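Local atomic coordinates of phosphoprotein (Spring viremia of carp virus, PDB entry 7C5Z), a protein that probably serves as the polymerase cofactor and nucleoprotein chaperone in viral RNA replication, this chain being its dimeric central domain. Residues A[24-37]-A[69-82]. Sequence-based numbering, arbitrary orientation.
Sequences NHEGGTYVRYNGLG and FDYQGDFLEVFLPH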
loop_
_atom_site.group_PDB
_atom_site.type_symbol
_atom_site.label_atom_id
_atom_site.label_comp_id
_atom_site.label_asym_id
_atom_site.label_seq_id
_atom_site.Cartn_x
_atom_site.Cartn_y
_atom_site.Cartn_z
ATOM N N ASN A 24 7.401 17.702 6.107
ATOM C CA ASN A 24 7.604 18.406 4.851
ATOM C C ASN A 24 9.041 18.880 4.780
ATOM O O ASN A 24 9.546 19.491 5.725
ATOM C CB ASN A 24 6.643 19.589 4.703
ATOM C CG ASN A 24 5.216 19.132 4.515
ATOM O OD1 ASN A 24 4.821 18.726 3.423
ATOM N ND2 ASN A 24 4.437 19.171 5.599
ATOM N N HIS A 25 9.699 18.567 3.665
ATOM C CA HIS A 25 11.098 18.922 3.471
ATOM C C HIS A 25 11.318 19.329 2.022
ATOM O O HIS A 25 10.397 19.835 1.370
ATOM C CB HIS A 25 12.017 17.752 3.845
ATOM C CG HIS A 25 11.911 17.330 5.276
ATOM N ND1 HIS A 25 12.388 18.098 6.316
ATOM C CD2 HIS A 25 11.384 16.217 5.842
ATOM C CE1 HIS A 25 12.162 17.479 7.461
ATOM N NE2 HIS A 25 11.553 16.334 7.201
ATOM N N GLU A 26 12.534 19.097 1.520
ATOM C CA GLU A 26 12.962 19.465 0.173
ATOM C C GLU A 26 11.981 19.052 -0.918
ATOM O O GLU A 26 12.110 17.968 -1.500
ATOM C CB GLU A 26 14.330 18.839 -0.130
ATOM C CG GLU A 26 15.501 19.428 0.644
ATOM C CD GLU A 26 16.606 19.945 -0.270
ATOM O OE1 GLU A 26 17.307 19.123 -0.916
ATOM O OE2 GLU A 26 16.776 21.182 -0.339
ATOM N N GLY A 27 11.015 19.913 -1.223
ATOM C CA GLY A 27 10.181 19.709 -2.389
ATOM C C GLY A 27 9.025 18.746 -2.230
ATOM O O GLY A 27 8.350 18.451 -3.229
ATOM N N GLY A 28 8.763 18.244 -1.026
ATOM C CA GLY A 28 7.598 17.386 -0.898
ATOM C C GLY A 28 7.277 17.025 0.537
ATOM O O GLY A 28 7.919 17.475 1.490
ATOM N N THR A 29 6.245 16.203 0.663
ATOM C CA THR A 29 5.817 15.635 1.930
ATOM C C THR A 29 6.362 14.221 2.044
ATOM O O THR A 29 6.233 13.422 1.107
ATOM C CB THR A 29 4.286 15.625 2.006
ATOM O OG1 THR A 29 3.795 16.968 1.823
ATOM C CG2 THR A 29 3.814 15.114 3.341
ATOM N N TYR A 30 6.953 13.913 3.188
ATOM C CA TYR A 30 7.429 12.567 3.470
ATOM C C TYR A 30 6.471 11.894 4.440
ATOM O O TYR A 30 6.135 12.470 5.486
ATOM C CB TYR A 30 8.834 12.593 4.066
ATOM C CG TYR A 30 9.928 12.998 3.098
ATOM C CD1 TYR A 30 10.168 14.336 2.801
ATOM C CD2 TYR A 30 10.730 12.034 2.508
ATOM C CE1 TYR A 30 11.181 14.696 1.919
ATOM C CE2 TYR A 30 11.746 12.385 1.643
ATOM C CZ TYR A 30 11.956 13.705 1.352
ATOM O OH TYR A 30 12.980 14.005 0.478
ATOM N N VAL A 31 6.044 10.682 4.093
ATOM C CA VAL A 31 5.103 9.898 4.890
ATOM C C VAL A 31 5.844 8.650 5.340
ATOM O O VAL A 31 6.136 7.776 4.514
ATOM C CB VAL A 31 3.864 9.529 4.070
ATOM C CG1 VAL A 31 2.870 8.734 4.906
ATOM C CG2 VAL A 31 3.243 10.805 3.476
ATOM N N ARG A 32 6.150 8.557 6.631
ATOM C CA ARG A 32 6.949 7.461 7.156
ATOM C C ARG A 32 6.088 6.513 7.977
ATOM O O ARG A 32 5.381 6.943 8.900
ATOM C CB ARG A 32 8.107 7.963 8.010
ATOM C CG ARG A 32 9.033 6.822 8.432
ATOM C CD ARG A 32 10.304 7.337 9.106
ATOM N NE ARG A 32 11.209 7.997 8.163
ATOM C CZ ARG A 32 12.508 8.172 8.387
ATOM N NH1 ARG A 32 13.053 7.721 9.508
ATOM N NH2 ARG A 32 13.257 8.787 7.479
ATOM N N TYR A 33 6.157 5.229 7.644
ATOM C CA TYR A 33 5.482 4.148 8.367
ATOM C C TYR A 33 6.521 3.466 9.252
ATOM O O TYR A 33 7.323 2.660 8.775
ATOM C CB TYR A 33 4.842 3.163 7.386
ATOM C CG TYR A 33 3.640 3.788 6.705
ATOM C CD1 TYR A 33 2.399 3.789 7.330
ATOM C CD2 TYR A 33 3.781 4.474 5.497
ATOM C CE1 TYR A 33 1.309 4.408 6.745
ATOM C CE2 TYR A 33 2.687 5.097 4.901
ATOM C CZ TYR A 33 1.470 5.056 5.535
ATOM O OH TYR A 33 0.388 5.674 4.963
ATOM N N ASN A 34 6.500 3.792 10.542
ATOM C CA ASN A 34 7.436 3.255 11.522
ATOM C C ASN A 34 6.893 1.986 12.163
ATOM O O ASN A 34 5.737 1.599 11.977
ATOM C CB ASN A 34 7.710 4.283 12.612
ATOM C CG ASN A 34 8.528 5.449 12.111
ATOM O OD1 ASN A 34 9.591 5.250 11.517
ATOM N ND2 ASN A 34 8.045 6.669 12.339
ATOM N N GLY A 35 7.752 1.336 12.934
ATOM C CA GLY A 35 7.315 0.223 13.759
ATOM C C GLY A 35 7.308 -1.129 13.088
ATOM O O GLY A 35 6.633 -2.043 13.580
ATOM N N LEU A 36 8.057 -1.300 12.002
ATOM C CA LEU A 36 8.023 -2.515 11.197
ATOM C C LEU A 36 9.137 -3.494 11.542
ATOM O O LEU A 36 9.305 -4.490 10.833
ATOM C CB LEU A 36 8.103 -2.164 9.706
ATOM C CG LEU A 36 7.154 -1.055 9.239
ATOM C CD1 LEU A 36 7.306 -0.868 7.732
ATOM C CD2 LEU A 36 5.717 -1.368 9.599
ATOM N N GLY A 37 9.877 -3.255 12.628
ATOM C CA GLY A 37 11.031 -4.093 12.929
ATOM C C GLY A 37 10.707 -5.557 13.187
ATOM O O GLY A 37 11.533 -6.434 12.913
ATOM N N PHE A 69 11.038 4.940 -0.357
ATOM C CA PHE A 69 12.361 4.733 0.226
ATOM C C PHE A 69 12.294 3.553 1.190
ATOM O O PHE A 69 11.591 3.608 2.210
ATOM C CB PHE A 69 12.856 6.009 0.918
ATOM C CG PHE A 69 13.084 7.142 -0.039
ATOM C CD1 PHE A 69 14.277 7.230 -0.736
ATOM C CD2 PHE A 69 12.106 8.082 -0.281
ATOM C CE1 PHE A 69 14.500 8.258 -1.643
ATOM C CE2 PHE A 69 12.326 9.117 -1.187
ATOM C CZ PHE A 69 13.520 9.197 -1.871
ATOM N N ASP A 70 13.016 2.488 0.852
ATOM C CA ASP A 70 13.044 1.248 1.621
ATOM C C ASP A 70 14.507 0.889 1.841
ATOM O O ASP A 70 15.246 0.704 0.868
ATOM C CB ASP A 70 12.296 0.152 0.845
ATOM C CG ASP A 70 12.310 -1.196 1.529
ATOM O OD1 ASP A 70 12.870 -1.344 2.630
ATOM O OD2 ASP A 70 11.728 -2.129 0.926
ATOM N N TYR A 71 14.945 0.857 3.107
ATOM C CA TYR A 71 16.323 0.500 3.443
ATOM C C TYR A 71 16.421 -0.887 4.061
ATOM O O TYR A 71 17.451 -1.217 4.664
ATOM C CB TYR A 71 16.931 1.539 4.385
ATOM C CG TYR A 71 16.780 2.949 3.867
ATOM C CD1 TYR A 71 15.637 3.693 4.162
ATOM C CD2 TYR A 71 17.758 3.533 3.062
ATOM C CE1 TYR A 71 15.474 4.967 3.684
ATOM C CE2 TYR A 71 17.595 4.848 2.577
ATOM C CZ TYR A 71 16.447 5.543 2.898
ATOM O OH TYR A 71 16.229 6.827 2.447
ATOM N N GLN A 72 15.362 -1.697 3.932
ATOM C CA GLN A 72 15.258 -3.007 4.574
ATOM C C GLN A 72 15.512 -2.911 6.077
ATOM O O GLN A 72 16.265 -3.695 6.666
ATOM C CB GLN A 72 16.191 -4.013 3.893
ATOM C CG GLN A 72 15.981 -3.998 2.382
ATOM C CD GLN A 72 16.090 -5.358 1.718
ATOM O OE1 GLN A 72 16.885 -6.203 2.128
ATOM N NE2 GLN A 72 15.296 -5.566 0.666
ATOM N N GLY A 73 14.847 -1.942 6.704
ATOM C CA GLY A 73 14.941 -1.703 8.133
ATOM C C GLY A 73 13.553 -1.675 8.750
ATOM O O GLY A 73 12.650 -2.414 8.339
ATOM N N ASP A 74 13.380 -0.818 9.758
ATOM C CA ASP A 74 12.138 -0.831 10.524
ATOM C C ASP A 74 11.113 0.199 10.059
ATOM O O ASP A 74 10.120 0.419 10.761
ATOM C CB ASP A 74 12.405 -0.664 12.029
ATOM C CG ASP A 74 13.139 0.617 12.381
ATOM O OD1 ASP A 74 12.910 1.669 11.746
ATOM O OD2 ASP A 74 13.935 0.569 13.347
ATOM N N PHE A 75 11.305 0.819 8.901
ATOM C CA PHE A 75 10.289 1.731 8.386
ATOM C C PHE A 75 10.257 1.678 6.862
ATOM O O PHE A 75 11.194 1.211 6.211
ATOM C CB PHE A 75 10.519 3.172 8.868
ATOM C CG PHE A 75 11.728 3.833 8.263
ATOM C CD1 PHE A 75 11.627 4.543 7.078
ATOM C CD2 PHE A 75 12.955 3.756 8.900
ATOM C CE1 PHE A 75 12.742 5.171 6.537
ATOM C CE2 PHE A 75 14.065 4.365 8.362
ATOM C CZ PHE A 75 13.959 5.072 7.182
ATOM N N LEU A 76 9.148 2.155 6.306
ATOM C CA LEU A 76 9.012 2.454 4.883
ATOM C C LEU A 76 8.588 3.907 4.754
ATOM O O LEU A 76 7.796 4.399 5.563
ATOM C CB LEU A 76 7.973 1.545 4.196
ATOM C CG LEU A 76 8.326 0.047 4.178
ATOM C CD1 LEU A 76 7.107 -0.825 3.869
ATOM C CD2 LEU A 76 9.472 -0.215 3.194
ATOM N N GLU A 77 9.102 4.602 3.749
ATOM C CA GLU A 77 8.842 6.031 3.623
ATOM C C GLU A 77 8.433 6.377 2.200
ATOM O O GLU A 77 9.103 5.979 1.244
ATOM C CB GLU A 77 10.077 6.827 4.030
ATOM C CG GLU A 77 9.901 8.314 3.975
ATOM C CD GLU A 77 11.119 9.019 4.515
ATOM O OE1 GLU A 77 11.084 9.430 5.687
ATOM O OE2 GLU A 77 12.121 9.143 3.770
ATOM N N VAL A 78 7.334 7.114 2.053
ATOM C CA VAL A 78 6.837 7.542 0.748
ATOM C C VAL A 78 7.082 9.040 0.598
ATOM O O VAL A 78 6.838 9.807 1.538
ATOM C CB VAL A 78 5.349 7.203 0.576
ATOM C CG1 VAL A 78 4.820 7.721 -0.756
ATOM C CG2 VAL A 78 5.147 5.690 0.653
ATOM N N PHE A 79 7.590 9.452 -0.568
ATOM C CA PHE A 79 7.793 10.862 -0.891
ATOM C C PHE A 79 6.708 11.334 -1.853
ATOM O O PHE A 79 6.520 10.753 -2.930
ATOM C CB PHE A 79 9.185 11.094 -1.487
ATOM C CG PHE A 79 9.403 12.483 -1.987
ATOM C CD1 PHE A 79 9.609 13.529 -1.098
ATOM C CD2 PHE A 79 9.402 12.748 -3.351
ATOM C CE1 PHE A 79 9.822 14.818 -1.559
ATOM C CE2 PHE A 79 9.609 14.048 -3.818
ATOM C CZ PHE A 79 9.818 15.067 -2.936
ATOM N N LEU A 80 5.997 12.382 -1.455
ATOM C CA LEU A 80 4.935 12.972 -2.264
ATOM C C LEU A 80 5.363 14.371 -2.691
ATOM O O LEU A 80 5.312 15.307 -1.882
ATOM C CB LEU A 80 3.631 13.034 -1.460
ATOM C CG LEU A 80 3.129 11.747 -0.786
ATOM C CD1 LEU A 80 1.869 12.056 0.007
ATOM C CD2 LEU A 80 2.843 10.705 -1.821
ATOM N N PRO A 81 5.790 14.580 -3.935
ATOM C CA PRO A 81 6.277 15.913 -4.325
ATOM C C PRO A 81 5.173 16.963 -4.299
ATOM O O PRO A 81 4.006 16.681 -4.590
ATOM C CB PRO A 81 6.811 15.703 -5.750
ATOM C CG PRO A 81 6.192 14.427 -6.235
ATOM C CD PRO A 81 5.865 13.587 -5.023
ATOM N N HIS A 82 5.566 18.200 -3.946
ATOM C CA HIS A 82 4.595 19.291 -3.944
ATOM C C HIS A 82 4.113 19.599 -5.357
ATOM O O HIS A 82 2.936 19.910 -5.563
ATOM C CB HIS A 82 5.186 20.568 -3.339
ATOM C CG HIS A 82 5.610 20.450 -1.904
ATOM N ND1 HIS A 82 4.843 19.830 -0.937
ATOM C CD2 HIS A 82 6.707 20.922 -1.267
ATOM C CE1 HIS A 82 5.466 19.903 0.227
ATOM N NE2 HIS A 82 6.596 20.565 0.056
#
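The guanidinium of Arg32 lies flat on the Phe75 ring, planes 5° apart and centres 3.8 Å apart, a cation-pi stack with Phe75 CE1 over the middle of the guanidinium. At its edge comes Glu77: NE and NH2 of Arg32 both grip the single oxygen Glu77 OE1, each at 2.9 Å. OE1 lies almost in the guanidinium plane, whereas both nitrogens reach it from the same face of the carboxylate, well out of its plane. Stack and salt bridge together fix the rotation of the arginine head, which a bend at chi3 (-71°) tips toward Glu77 OE1. The other carboxylate oxygen, Glu77 OE2, sits 3.4 Å from Tyr30 CD2. Phe79 CD1 lies over one face of the Tyr30 ring, 3.4 Å from Tyr30 CZ, with the two ring planes inclined at 54°. Past the strand ends Gly28 CA stands over the centre of the His82 imidazole, 3.4 Å from the centroid, while Asn24 OD1 meets the edge of that ring and accepts a hydrogen bond from Thr29 OG1.

Under the Arg32, Glu77, Tyr30 and Phe79 side chains the backbones of 28-33 and 76-81 pair antiparallel; the hydrogen-bonded pairs are Thr29 with Leu80, Val31 with Val78 and Tyr33 with Leu76. His82 N to Gly27 O extends the bonding at one end, and Leu36 N to Asp74 O at the other. The reverse face carries Val31, Val78 and Leu80, with Val31 CG2 3.9 Å from Leu80 CD1. Val78 packs there on Met51 of helix 41-62 and Leu54 of the second subunit, whose Lys61 bonds Thr29 OG1 and His82 ND1. This is the central strand pair of a four-stranded antiparallel sheet, one face of which helps form the dimer of the phosphoprotein central domain.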